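Local coordinates for protein pyruvate carboxylase n-terminal domain (Aquifex aeolicus, PDB 1ULZ) that forms the biotin carboxylase subunit of pyruvate carboxylase, a multidomain protein of the ATP-grasp superfamily that assembles as a pair of identical chains, at residues A45-M50 against L70-D75; R117-M122 against Y284-N289; R168-E173 against V177-Q182; A398-R403 against D429-K434. The protein carries 1 engineered substitution. One frame throughout, in Å; residues are numbered along the deposited sequence.

Contact 1: A45-M50 against L70-D75; sequences ADEAYM and LEVGAD
Val72 CG1 carries this small contact: it lies 3.5 Å from Tyr49 OH, and the same CG1 is 3.6 Å from Glu47 OE2. The valine branch also reaches the phenol carbon, Tyr49 CZ to Val72 CG1 being 3.8 Å. It comes at the ring obliquely, while Glu47 passes alongside, its OE2 3.7 Å from Val72 CB. No hydrogen bond spans the two segments, and they bury 108 Å² in all, so the touch is one of van der Waals packing against polar ends. What holds those ends together is a short bond within 45-50: Tyr49 OH donates to Glu47 OE2 at 2.5 Å; OE2 lies at the ring's edge, in its plane, and accepts on its anti lone pair. Both residues belong to strand 47-50, two positions apart on one side of it, and each CG stands anti to its carbonyl carbon (chi1 -79° in Glu47, -57° in Tyr49), which brings the two ends together. This strand is the outermost member of a parallel five-stranded sheet whose order, 3-2-1-4-5, is that of a Rossmann-like fold. Helix 62-71 belongs to the crossover that carries the chain from this edge past strands 28-32 and 5-7 to strand 76-78, and Val72 is the first residue to leave its helical conformation. A weak bond, Gly73 N to Leu70 O at 3.4 Å, spans the turn. Farther out, Lys4 NZ ties the sides together, forming a salt bridge with Glu47 OE1 and a hydrogen bond with Val72 O.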
loop_
_atom_site.group_PDB
_atom_site.type_symbol
_atom_site.label_atom_id
_atom_site.label_comp_id
_atom_site.label_asym_id
_atom_site.label_seq_id
_atom_site.Cartn_x
_atom_site.Cartn_y
_atom_site.Cartn_z
ATOM N N ALA A 45 -3.444 11.688 -17.929
ATOM C CA ALA A 45 -4.355 12.830 -17.945
ATOM C C ALA A 45 -5.461 12.693 -18.995
ATOM O O ALA A 45 -5.304 11.973 -19.985
ATOM C CB ALA A 45 -3.573 14.113 -18.181
ATOM N N ASP A 46 -6.580 13.378 -18.770
ATOM C CA ASP A 46 -7.701 13.348 -19.711
ATOM C C ASP A 46 -7.360 14.202 -20.933
ATOM O O ASP A 46 -7.761 13.889 -22.049
ATOM C CB ASP A 46 -8.982 13.871 -19.049
ATOM C CG ASP A 46 -9.322 13.124 -17.771
ATOM O OD1 ASP A 46 -9.220 13.726 -16.683
ATOM O OD2 ASP A 46 -9.680 11.928 -17.852
ATOM N N GLU A 47 -6.621 15.283 -20.696
ATOM C CA GLU A 47 -6.163 16.211 -21.734
ATOM C C GLU A 47 -4.683 16.420 -21.470
ATOM O O GLU A 47 -4.263 16.428 -20.316
ATOM C CB GLU A 47 -6.834 17.583 -21.608
ATOM C CG GLU A 47 -8.232 17.698 -22.129
ATOM C CD GLU A 47 -8.778 19.104 -21.949
ATOM O OE1 GLU A 47 -9.445 19.364 -20.927
ATOM O OE2 GLU A 47 -8.524 19.954 -22.827
ATOM N N ALA A 48 -3.896 16.617 -22.521
ATOM C CA ALA A 48 -2.464 16.836 -22.352
ATOM C C ALA A 48 -1.929 17.720 -23.477
ATOM O O ALA A 48 -2.182 17.463 -24.656
ATOM C CB ALA A 48 -1.727 15.493 -22.319
ATOM N N TYR A 49 -1.190 18.761 -23.113
ATOM C CA TYR A 49 -0.655 19.673 -24.110
ATOM C C TYR A 49 0.842 19.910 -24.007
ATOM O O TYR A 49 1.374 20.174 -22.930
ATOM C CB TYR A 49 -1.379 21.021 -24.042
ATOM C CG TYR A 49 -2.874 20.919 -24.228
ATOM C CD1 TYR A 49 -3.711 20.664 -23.151
ATOM C CD2 TYR A 49 -3.446 21.042 -25.492
ATOM C CE1 TYR A 49 -5.080 20.531 -23.324
ATOM C CE2 TYR A 49 -4.811 20.910 -25.677
ATOM C CZ TYR A 49 -5.624 20.654 -24.591
ATOM O OH TYR A 49 -6.979 20.519 -24.769
ATOM N N MET A 50 1.509 19.800 -25.150
ATOM C CA MET A 50 2.941 20.020 -25.247
ATOM C C MET A 50 3.128 21.526 -25.398
ATOM O O MET A 50 2.643 22.119 -26.361
ATOM C CB MET A 50 3.487 19.298 -26.482
ATOM C CG MET A 50 4.965 19.514 -26.752
ATOM S SD MET A 50 5.400 18.812 -28.367
ATOM C CE MET A 50 5.009 20.184 -29.412
ATOM N N LEU A 70 -7.243 28.818 -19.022
ATOM C CA LEU A 70 -8.401 29.596 -19.439
ATOM C C LEU A 70 -8.938 29.073 -20.763
ATOM O O LEU A 70 -10.147 28.985 -20.962
ATOM C CB LEU A 70 -8.018 31.071 -19.587
ATOM C CG LEU A 70 -7.623 31.810 -18.304
ATOM C CD1 LEU A 70 -7.099 33.195 -18.655
ATOM C CD2 LEU A 70 -8.831 31.910 -17.369
ATOM N N GLU A 71 -8.033 28.713 -21.665
ATOM C CA GLU A 71 -8.440 28.207 -22.971
ATOM C C GLU A 71 -9.243 26.914 -22.905
ATOM O O GLU A 71 -10.226 26.760 -23.633
ATOM C CB GLU A 71 -7.219 27.988 -23.871
ATOM C CG GLU A 71 -7.586 27.491 -25.267
ATOM C CD GLU A 71 -6.369 27.232 -26.142
ATOM O OE1 GLU A 71 -6.562 26.901 -27.331
ATOM O OE2 GLU A 71 -5.224 27.356 -25.642
ATOM N N VAL A 72 -8.840 25.982 -22.045
ATOM C CA VAL A 72 -9.557 24.710 -21.954
ATOM C C VAL A 72 -10.540 24.610 -20.792
ATOM O O VAL A 72 -11.004 23.518 -20.454
ATOM C CB VAL A 72 -8.576 23.511 -21.869
ATOM C CG1 VAL A 72 -7.689 23.473 -23.113
ATOM C CG2 VAL A 72 -7.735 23.612 -20.611
ATOM N N GLY A 73 -10.853 25.738 -20.170
ATOM C CA GLY A 73 -11.801 25.704 -19.073
ATOM C C GLY A 73 -11.335 25.004 -17.804
ATOM O O GLY A 73 -12.113 24.297 -17.161
ATOM N N ALA A 74 -10.069 25.190 -17.449
ATOM C CA ALA A 74 -9.524 24.608 -16.227
ATOM C C ALA A 74 -9.568 25.736 -15.193
ATOM O O ALA A 74 -8.817 26.707 -15.302
ATOM C CB ALA A 74 -8.093 24.149 -16.450
ATOM N N ASP A 75 -10.444 25.608 -14.200
ATOM C CA ASP A 75 -10.597 26.643 -13.187
ATOM C C ASP A 75 -9.746 26.473 -11.936
ATOM O O ASP A 75 -9.930 27.187 -10.949
ATOM C CB ASP A 75 -12.070 26.781 -12.795
ATOM C CG ASP A 75 -12.669 25.487 -12.271
ATOM O OD1 ASP A 75 -13.856 25.521 -11.878
ATOM O OD2 ASP A 75 -11.971 24.442 -12.252
#

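Contact 2: R117-M122 against Y284-N289; sequences RSKEVM and YFIEMN
Met122 places CG over one face of the Phe285 ring, 3.6 Å from Phe285 CZ. Met122 CG lies 3.9 Å from the Phe285 ring centroid, 21° off the normal, which meets the geometry of a CH-pi contact. Bends at chi2 and chi3 carry SD to an oblique place 4.8 Å from that centroid, still a Met-aromatic contact. The opposite face of the ring is backed by the backbone: Glu287 N stands above it, offset toward the rim. These two side chains are buried and form the tight part. Lys119 makes the looser, partly exposed side. Its chain, bent at chi3 (-61°), runs past the strand so that CE lies 3.3 Å from Ile286 O, but its NZ to Ile286 O is 3.6 Å and makes no hydrogen bond. Beyond the ring a water joins the segments, 2.9 Å from Ser118 OG and accepting from Met288 N at 3.0 Å. Segment 117-122 of helix 115-124 runs across segment 284-289 of the strand, their directions 115° apart, where Ile286 and Glu287 both face Glu274 in a classic beta bulge. A helix laid over the outermost strand of the large antiparallel sheet belongs here to the ATP-grasp domain.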
loop_
_atom_site.group_PDB
_atom_site.type_symbol
_atom_site.label_atom_id
_atom_site.label_comp_id
_atom_site.label_asym_id
_atom_site.label_seq_id
_atom_site.Cartn_x
_atom_site.Cartn_y
_atom_site.Cartn_z
ATOM N N ARG A 117 12.884 37.286 7.157
ATOM C CA ARG A 117 11.712 37.992 7.642
ATOM C C ARG A 117 10.652 37.041 8.205
ATOM O O ARG A 117 10.003 37.342 9.215
ATOM C CB ARG A 117 11.135 38.833 6.503
ATOM C CG ARG A 117 10.031 39.794 6.917
ATOM C CD ARG A 117 8.671 39.140 6.803
ATOM N NE ARG A 117 7.721 39.996 6.093
ATOM C CZ ARG A 117 7.333 41.204 6.505
ATOM N NH1 ARG A 117 7.809 41.724 7.637
ATOM N NH2 ARG A 117 6.461 41.899 5.783
ATOM N N SER A 118 10.473 35.890 7.566
ATOM C CA SER A 118 9.476 34.939 8.044
ATOM C C SER A 118 9.918 34.415 9.408
ATOM O O SER A 118 9.095 34.189 10.293
ATOM C CB SER A 118 9.304 33.780 7.048
ATOM O OG SER A 118 10.447 32.938 7.009
ATOM N N LYS A 119 11.222 34.229 9.581
ATOM C CA LYS A 119 11.736 33.745 10.854
ATOM C C LYS A 119 11.357 34.725 11.968
ATOM O O LYS A 119 11.160 34.323 13.112
ATOM C CB LYS A 119 13.259 33.578 10.787
ATOM C CG LYS A 119 13.870 32.978 12.055
ATOM C CD LYS A 119 15.278 32.448 11.810
ATOM C CE LYS A 119 15.259 31.336 10.754
ATOM N NZ LYS A 119 16.614 30.749 10.469
ATOM N N GLU A 120 11.250 36.009 11.625
ATOM C CA GLU A 120 10.875 37.038 12.596
ATOM C C GLU A 120 9.381 36.980 12.862
ATOM O O GLU A 120 8.928 37.187 13.986
ATOM C CB GLU A 120 11.241 38.439 12.087
ATOM C CG GLU A 120 12.607 38.916 12.540
ATOM C CD GLU A 120 12.844 38.646 14.018
ATOM O OE1 GLU A 120 13.504 37.628 14.340
ATOM O OE2 GLU A 120 12.356 39.435 14.861
ATOM N N VAL A 121 8.613 36.703 11.818
ATOM C CA VAL A 121 7.170 36.594 11.963
ATOM C C VAL A 121 6.849 35.392 12.851
ATOM O O VAL A 121 6.080 35.504 13.805
ATOM C CB VAL A 121 6.489 36.422 10.593
ATOM C CG1 VAL A 121 5.016 36.100 10.777
ATOM C CG2 VAL A 121 6.647 37.700 9.779
ATOM N N MET A 122 7.452 34.245 12.546
ATOM C CA MET A 122 7.222 33.038 13.336
ATOM C C MET A 122 7.657 33.240 14.790
ATOM O O MET A 122 6.964 32.834 15.724
ATOM C CB MET A 122 7.976 31.858 12.724
ATOM C CG MET A 122 7.437 31.414 11.364
ATOM S SD MET A 122 5.749 30.750 11.463
ATOM C CE MET A 122 4.831 32.179 11.016
ATOM N N TYR A 284 14.049 24.178 16.721
ATOM C CA TYR A 284 14.260 25.578 16.380
ATOM C C TYR A 284 13.830 25.760 14.919
ATOM O O TYR A 284 14.357 25.103 14.021
ATOM C CB TYR A 284 15.733 25.961 16.543
ATOM C CG TYR A 284 16.347 25.550 17.863
ATOM C CD1 TYR A 284 16.884 24.277 18.038
ATOM C CD2 TYR A 284 16.420 26.442 18.928
ATOM C CE1 TYR A 284 17.479 23.905 19.226
ATOM C CE2 TYR A 284 17.015 26.078 20.126
ATOM C CZ TYR A 284 17.545 24.810 20.269
ATOM O OH TYR A 284 18.159 24.446 21.450
ATOM N N PHE A 285 12.870 26.649 14.692
ATOM C CA PHE A 285 12.352 26.906 13.351
ATOM C C PHE A 285 13.390 27.478 12.398
ATOM O O PHE A 285 14.158 28.369 12.757
ATOM C CB PHE A 285 11.141 27.838 13.436
ATOM C CG PHE A 285 10.592 28.256 12.102
ATOM C CD1 PHE A 285 11.123 29.342 11.426
ATOM C CD2 PHE A 285 9.534 27.570 11.531
ATOM C CE1 PHE A 285 10.606 29.742 10.203
ATOM C CE2 PHE A 285 9.009 27.963 10.307
ATOM C CZ PHE A 285 9.544 29.049 9.642
ATOM N N ILE A 286 13.398 26.951 11.176
ATOM C CA ILE A 286 14.328 27.376 10.135
ATOM C C ILE A 286 13.599 28.062 8.983
ATOM O O ILE A 286 13.963 29.169 8.581
ATOM C CB ILE A 286 15.103 26.173 9.556
ATOM C CG1 ILE A 286 15.979 25.536 10.637
ATOM C CG2 ILE A 286 15.950 26.628 8.378
ATOM C CD1 ILE A 286 17.048 26.462 11.177
ATOM N N GLU A 287 12.580 27.392 8.445
ATOM C CA GLU A 287 11.801 27.935 7.338
ATOM C C GLU A 287 10.553 27.103 7.066
ATOM O O GLU A 287 10.369 26.028 7.638
ATOM C CB GLU A 287 12.643 27.987 6.066
ATOM C CG GLU A 287 12.968 26.616 5.496
ATOM C CD GLU A 287 13.792 26.709 4.234
ATOM O OE1 GLU A 287 13.391 27.478 3.332
ATOM O OE2 GLU A 287 14.831 26.018 4.137
ATOM N N MET A 288 9.707 27.606 6.172
ATOM C CA MET A 288 8.468 26.925 5.829
ATOM C C MET A 288 8.235 26.816 4.332
ATOM O O MET A 288 8.297 27.813 3.610
ATOM C CB MET A 288 7.282 27.651 6.473
ATOM C CG MET A 288 5.914 27.211 5.956
ATOM S SD MET A 288 4.543 27.972 6.874
ATOM C CE MET A 288 3.375 26.624 6.972
ATOM N N ASN A 289 7.986 25.596 3.867
ATOM C CA ASN A 289 7.699 25.362 2.458
ATOM C C ASN A 289 6.180 25.508 2.345
ATOM O O ASN A 289 5.423 24.769 2.988
ATOM C CB ASN A 289 8.106 23.945 2.030
ATOM C CG ASN A 289 9.563 23.627 2.334
ATOM O OD1 ASN A 289 10.459 24.414 2.032
ATOM N ND2 ASN A 289 9.806 22.457 2.922
HETATM O O HOH W 1 10.081 30.490 5.421
#

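Contact 3: R168-E173 against V177-Q182; sequences RICRNE and VKNYEQ
Glu173 O receives Val177 N at 2.9 Å, the shortest sound polar bond across the contact and the first-turn bond of helix 173-189. Just ahead of it Asn172 occupies the N-cap position, its OD1 accepting from Glu175 N, so the motif is a capped helix that follows directly on an edge strand and doubles back over it. Strand 168-170 borders a three-stranded antiparallel sheet, and the strand and helix axes run 152° apart, close to antiparallel. This small sheet with covering helices is consistent with the B subdomain that projects as a lid in biotin carboxylases of the ATP-grasp family.

Asn179 reaches from the helix to the strand. Its CG is anti to the carbonyl carbon (chi1 -76°), which turns the amide back toward the strand. There ND2 makes two weak hydrogen bonds: one to Cys170 SG at 3.2 Å, with a fairly straight N-H angle of 150°, and a more bent one to Ile169 O at 3.3 Å. Neither alone is strong, but together they would tend to limit rotation of the amide. Arg168 crosses the same side chain obliquely, its CB 3.9 Å from Asn179 CG, and then extends along the helix, with CD 4.0 Å from Asn179 O. Its charge is met farther on by Glu186, whose OE2 forms a salt bridge with Arg168 NH2 while OE1 accepts from Gln182 NE2; Glu173 OE2 is paired with Arg148. Crossing Arg168 at about a right angle, Gln182 lays its CG over one guanidinium face, 4.0 Å from Arg168 NH1.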
loop_
_atom_site.group_PDB
_atom_site.type_symbol
_atom_site.label_atom_id
_atom_site.label_comp_id
_atom_site.label_asym_id
_atom_site.label_seq_id
_atom_site.Cartn_x
_atom_site.Cartn_y
_atom_site.Cartn_z
ATOM N N ARG A 168 33.162 30.770 13.316
ATOM C CA ARG A 168 34.077 30.316 14.353
ATOM C C ARG A 168 33.331 29.668 15.519
ATOM O O ARG A 168 32.525 30.310 16.188
ATOM C CB ARG A 168 34.911 31.493 14.869
ATOM C CG ARG A 168 35.689 32.254 13.795
ATOM C CD ARG A 168 36.242 33.569 14.368
ATOM N NE ARG A 168 36.923 34.406 13.374
ATOM C CZ ARG A 168 38.126 34.138 12.888
ATOM N NH1 ARG A 168 38.761 33.059 13.308
ATOM N NH2 ARG A 168 38.696 34.947 12.007
ATOM N N ILE A 169 33.607 28.392 15.759
ATOM C CA ILE A 169 32.967 27.674 16.851
ATOM C C ILE A 169 33.677 27.982 18.170
ATOM O O ILE A 169 34.900 27.902 18.259
ATOM C CB ILE A 169 33.009 26.153 16.609
ATOM C CG1 ILE A 169 32.299 25.814 15.301
ATOM C CG2 ILE A 169 32.341 25.425 17.752
ATOM C CD1 ILE A 169 32.369 24.335 14.948
ATOM N N CYS A 170 32.900 28.354 19.180
ATOM C CA CYS A 170 33.431 28.666 20.507
ATOM C C CYS A 170 32.782 27.670 21.479
ATOM O O CYS A 170 31.572 27.714 21.699
ATOM C CB CYS A 170 33.058 30.099 20.905
ATOM S SG CYS A 170 33.334 31.361 19.624
ATOM N N ARG A 171 33.585 26.784 22.062
ATOM C CA ARG A 171 33.061 25.766 22.971
ATOM C C ARG A 171 33.072 26.117 24.460
ATOM O O ARG A 171 32.536 25.378 25.283
ATOM C CB ARG A 171 33.800 24.446 22.730
ATOM C CG ARG A 171 33.556 23.886 21.326
ATOM C CD ARG A 171 34.151 22.494 21.125
ATOM N NE ARG A 171 33.924 22.009 19.762
ATOM C CZ ARG A 171 32.759 21.549 19.309
ATOM N NH1 ARG A 171 31.696 21.497 20.108
ATOM N NH2 ARG A 171 32.652 21.145 18.048
ATOM N N ASN A 172 33.689 27.244 24.794
ATOM C CA ASN A 172 33.760 27.730 26.171
ATOM C C ASN A 172 34.143 29.206 26.092
ATOM O O ASN A 172 34.509 29.688 25.019
ATOM C CB ASN A 172 34.795 26.934 26.980
ATOM C CG ASN A 172 36.154 26.901 26.318
ATOM O OD1 ASN A 172 36.775 27.939 26.096
ATOM N ND2 ASN A 172 36.623 25.701 25.993
ATOM N N GLU A 173 34.063 29.924 27.209
ATOM C CA GLU A 173 34.376 31.352 27.203
ATOM C C GLU A 173 35.778 31.711 26.721
ATOM O O GLU A 173 35.976 32.753 26.097
ATOM C CB GLU A 173 34.157 31.966 28.585
ATOM C CG GLU A 173 34.122 33.491 28.548
ATOM C CD GLU A 173 33.908 34.113 29.914
ATOM O OE1 GLU A 173 34.890 34.234 30.684
ATOM O OE2 GLU A 173 32.753 34.470 30.223
ATOM N N VAL A 177 36.508 34.399 23.758
ATOM C CA VAL A 177 37.393 35.550 23.897
ATOM C C VAL A 177 38.449 35.575 22.796
ATOM O O VAL A 177 38.642 36.598 22.139
ATOM C CB VAL A 177 38.073 35.553 25.284
ATOM C CG1 VAL A 177 39.208 36.573 25.326
ATOM C CG2 VAL A 177 37.031 35.874 26.351
ATOM N N LYS A 178 39.113 34.443 22.582
ATOM C CA LYS A 178 40.142 34.353 21.550
ATOM C C LYS A 178 39.593 34.551 20.136
ATOM O O LYS A 178 40.222 35.213 19.310
ATOM C CB LYS A 178 40.867 33.010 21.664
ATOM C CG LYS A 178 41.738 32.932 22.914
ATOM C CD LYS A 178 42.241 31.524 23.208
ATOM C CE LYS A 178 43.228 31.554 24.386
ATOM N NZ LYS A 178 43.818 30.227 24.691
ATOM N N ASN A 179 38.420 33.985 19.856
ATOM C CA ASN A 179 37.815 34.139 18.540
ATOM C C ASN A 179 37.338 35.568 18.319
ATOM O O ASN A 179 37.403 36.087 17.205
ATOM C CB ASN A 179 36.636 33.179 18.362
ATOM C CG ASN A 179 37.080 31.756 18.113
ATOM O OD1 ASN A 179 38.029 31.519 17.375
ATOM N ND2 ASN A 179 36.386 30.797 18.721
ATOM N N TYR A 180 36.850 36.198 19.381
ATOM C CA TYR A 180 36.363 37.566 19.278
ATOM C C TYR A 180 37.513 38.520 18.969
ATOM O O TYR A 180 37.382 39.411 18.137
ATOM C CB TYR A 180 35.689 38.003 20.584
ATOM C CG TYR A 180 34.973 39.331 20.462
ATOM C CD1 TYR A 180 33.623 39.388 20.135
ATOM C CD2 TYR A 180 35.660 40.530 20.622
ATOM C CE1 TYR A 180 32.976 40.601 19.970
ATOM C CE2 TYR A 180 35.022 41.749 20.457
ATOM C CZ TYR A 180 33.680 41.781 20.131
ATOM O OH TYR A 180 33.037 42.993 19.961
ATOM N N GLU A 181 38.643 38.325 19.641
ATOM C CA GLU A 181 39.801 39.183 19.433
ATOM C C GLU A 181 40.407 38.992 18.048
ATOM O O GLU A 181 40.763 39.967 17.380
ATOM C CB GLU A 181 40.843 38.918 20.520
ATOM C CG GLU A 181 40.237 38.976 21.912
ATOM C CD GLU A 181 41.266 39.066 23.018
ATOM O OE1 GLU A 181 42.293 38.356 22.953
ATOM O OE2 GLU A 181 41.035 39.841 23.968
ATOM N N GLN A 182 40.510 37.739 17.610
ATOM C CA GLN A 182 41.067 37.436 16.296
ATOM C C GLN A 182 40.194 38.025 15.202
ATOM O O GLN A 182 40.692 38.551 14.201
ATOM C CB GLN A 182 41.173 35.925 16.097
ATOM C CG GLN A 182 41.637 35.495 14.702
ATOM C CD GLN A 182 42.989 36.082 14.302
ATOM O OE1 GLN A 182 43.915 36.156 15.113
ATOM N NE2 GLN A 182 43.110 36.484 13.037
#

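Contact 4: A398-R403 against D429-K434; sequences AVERMR and DFKAGK
Helix 398-403 comes nearest helix 428-432 where the CA atoms of Val399 and Lys431 are 6.9 Å apart, and Gly433, the first residue to leave helical angles, closes that second helix in a Schellman motif, with Lys434 N to Asp429 O at 2.8 Å. One side of the contact is ionic. Lys431 NZ donates to Glu400 OE1 at 2.8 Å, approaching on the anti side and 33° out of the carboxylate plane. The other oxygen is used on its syn lone pair: Arg403 NH2 lies 2.9 Å from Glu400 OE2, one helical turn on, so one carboxylate joins two cationic side chains in a salt-bridge network. Their charged ends, Arg403 NH2 and Lys431 NZ, stay 5.9 Å apart, and the shared anion would be expected to offset their repulsion. Beneath, the contact turns apolar, Val399 CG2 meeting Phe430 CE1 obliquely at 4.1 Å; Phe430 reaches it with CG anti to its N (chi1 -177°). The Phe430 ring also meets Trp395 and Phe435, whereas Glu400 touches Glu23 of the second subunit. Arg403 lies on Met425 of helix 418-426, and Val399 packs inward on Ile334 of strand 332-339 in the large antiparallel sheet.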
loop_
_atom_site.group_PDB
_atom_site.type_symbol
_atom_site.label_atom_id
_atom_site.label_comp_id
_atom_site.label_asym_id
_atom_site.label_seq_id
_atom_site.Cartn_x
_atom_site.Cartn_y
_atom_site.Cartn_z
ATOM N N ALA A 398 9.704 -1.855 10.355
ATOM C CA ALA A 398 9.639 -0.945 9.218
ATOM C C ALA A 398 10.974 -0.972 8.485
ATOM O O ALA A 398 11.019 -0.940 7.255
ATOM C CB ALA A 398 9.326 0.466 9.697
ATOM N N VAL A 399 12.060 -1.035 9.250
ATOM C CA VAL A 399 13.396 -1.085 8.669
ATOM C C VAL A 399 13.558 -2.361 7.844
ATOM O O VAL A 399 14.019 -2.321 6.705
ATOM C CB VAL A 399 14.486 -1.056 9.765
ATOM C CG1 VAL A 399 15.866 -1.212 9.138
ATOM C CG2 VAL A 399 14.395 0.256 10.549
ATOM N N GLU A 400 13.177 -3.494 8.429
ATOM C CA GLU A 400 13.282 -4.773 7.739
ATOM C C GLU A 400 12.356 -4.840 6.531
ATOM O O GLU A 400 12.705 -5.447 5.519
ATOM C CB GLU A 400 12.989 -5.927 8.705
ATOM C CG GLU A 400 14.033 -6.060 9.809
ATOM C CD GLU A 400 15.460 -6.137 9.271
ATOM O OE1 GLU A 400 16.352 -5.476 9.851
ATOM O OE2 GLU A 400 15.700 -6.857 8.275
ATOM N N ARG A 401 11.180 -4.218 6.624
ATOM C CA ARG A 401 10.261 -4.223 5.487
ATOM C C ARG A 401 10.886 -3.438 4.337
ATOM O O ARG A 401 10.831 -3.869 3.186
ATOM C CB ARG A 401 8.916 -3.593 5.842
ATOM C CG ARG A 401 7.913 -3.608 4.687
ATOM C CD ARG A 401 6.786 -4.620 4.945
ATOM N NE ARG A 401 5.822 -4.091 5.892
ATOM C CZ ARG A 401 4.993 -4.815 6.636
ATOM N NH1 ARG A 401 4.164 -4.191 7.459
ATOM N NH2 ARG A 401 4.996 -6.143 6.579
ATOM N N MET A 402 11.480 -2.288 4.653
ATOM C CA MET A 402 12.114 -1.468 3.628
ATOM C C MET A 402 13.251 -2.230 2.946
ATOM O O MET A 402 13.309 -2.296 1.722
ATOM C CB MET A 402 12.652 -0.169 4.233
ATOM C CG MET A 402 13.326 0.753 3.225
ATOM S SD MET A 402 12.241 1.193 1.836
ATOM C CE MET A 402 11.424 2.625 2.465
ATOM N N ARG A 403 14.151 -2.814 3.736
ATOM C CA ARG A 403 15.274 -3.558 3.166
ATOM C C ARG A 403 14.807 -4.695 2.253
ATOM O O ARG A 403 15.383 -4.912 1.187
ATOM C CB ARG A 403 16.173 -4.121 4.272
ATOM C CG ARG A 403 17.372 -4.886 3.724
ATOM C CD ARG A 403 18.466 -5.058 4.761
ATOM N NE ARG A 403 18.110 -5.985 5.832
ATOM C CZ ARG A 403 18.222 -7.307 5.743
ATOM N NH1 ARG A 403 18.680 -7.867 4.630
ATOM N NH2 ARG A 403 17.889 -8.072 6.776
ATOM N N ASP A 429 23.783 1.615 13.505
ATOM C CA ASP A 429 23.170 2.792 14.108
ATOM C C ASP A 429 21.788 3.111 13.559
ATOM O O ASP A 429 20.876 3.434 14.322
ATOM C CB ASP A 429 24.080 4.013 13.974
ATOM C CG ASP A 429 25.399 3.834 14.708
ATOM O OD1 ASP A 429 25.414 3.163 15.766
ATOM O OD2 ASP A 429 26.419 4.369 14.230
ATOM N N PHE A 430 21.617 3.028 12.245
ATOM C CA PHE A 430 20.305 3.319 11.689
ATOM C C PHE A 430 19.276 2.346 12.271
ATOM O O PHE A 430 18.176 2.749 12.659
ATOM C CB PHE A 430 20.321 3.231 10.159
ATOM C CG PHE A 430 19.004 3.588 9.526
ATOM C CD1 PHE A 430 18.107 2.605 9.149
ATOM C CD2 PHE A 430 18.639 4.913 9.365
ATOM C CE1 PHE A 430 16.869 2.934 8.624
ATOM C CE2 PHE A 430 17.399 5.245 8.841
ATOM C CZ PHE A 430 16.517 4.250 8.471
ATOM N N LYS A 431 19.640 1.069 12.356
ATOM C CA LYS A 431 18.727 0.072 12.905
ATOM C C LYS A 431 18.347 0.408 14.334
ATOM O O LYS A 431 17.204 0.200 14.749
ATOM C CB LYS A 431 19.354 -1.320 12.871
ATOM C CG LYS A 431 19.594 -1.848 11.478
ATOM C CD LYS A 431 19.645 -3.358 11.508
ATOM C CE LYS A 431 18.368 -3.888 12.144
ATOM N NZ LYS A 431 18.216 -5.351 11.952
ATOM N N ALA A 432 19.313 0.931 15.082
ATOM C CA ALA A 432 19.093 1.303 16.470
ATOM C C ALA A 432 18.336 2.628 16.559
ATOM O O ALA A 432 17.943 3.059 17.648
ATOM C CB ALA A 432 20.437 1.412 17.199
ATOM N N GLY A 433 18.139 3.272 15.411
ATOM C CA GLY A 433 17.428 4.540 15.388
ATOM C C GLY A 433 18.301 5.734 15.719
ATOM O O GLY A 433 17.793 6.798 16.076
ATOM N N LYS A 434 19.615 5.560 15.594
ATOM C CA LYS A 434 20.582 6.618 15.883
ATOM C C LYS A 434 21.113 7.244 14.594
ATOM O O LYS A 434 21.835 6.592 13.833
ATOM C CB LYS A 434 21.762 6.044 16.675
ATOM C CG LYS A 434 21.662 6.122 18.201
ATOM C CD LYS A 434 20.301 5.681 18.757
ATOM C CE LYS A 434 19.379 6.894 18.969
ATOM N NZ LYS A 434 18.107 6.546 19.663
#

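Contacts 1 and 3 lie at the surface, on opposite sides of the chain's centre with their own centres about 60 Å apart, while contacts 2 and 4 are partly buried. Contact 3 is nested in the chain loop closed by contact 2, yet the nearest atoms of the two are about 14 Å apart. The eight-stranded antiparallel sheet connects contacts 2 and 4: one uses its outermost strand, the other packs a helix against strand 332-339. Contact 1 belongs to a separate parallel sheet. Chemistry follows place: sulfur and ring in contact 2, an ion network over an apolar layer in contact 4, weak hydrogen bonds from an asparagine amide in contact 3, and a lone valine against polar ends in contact 1.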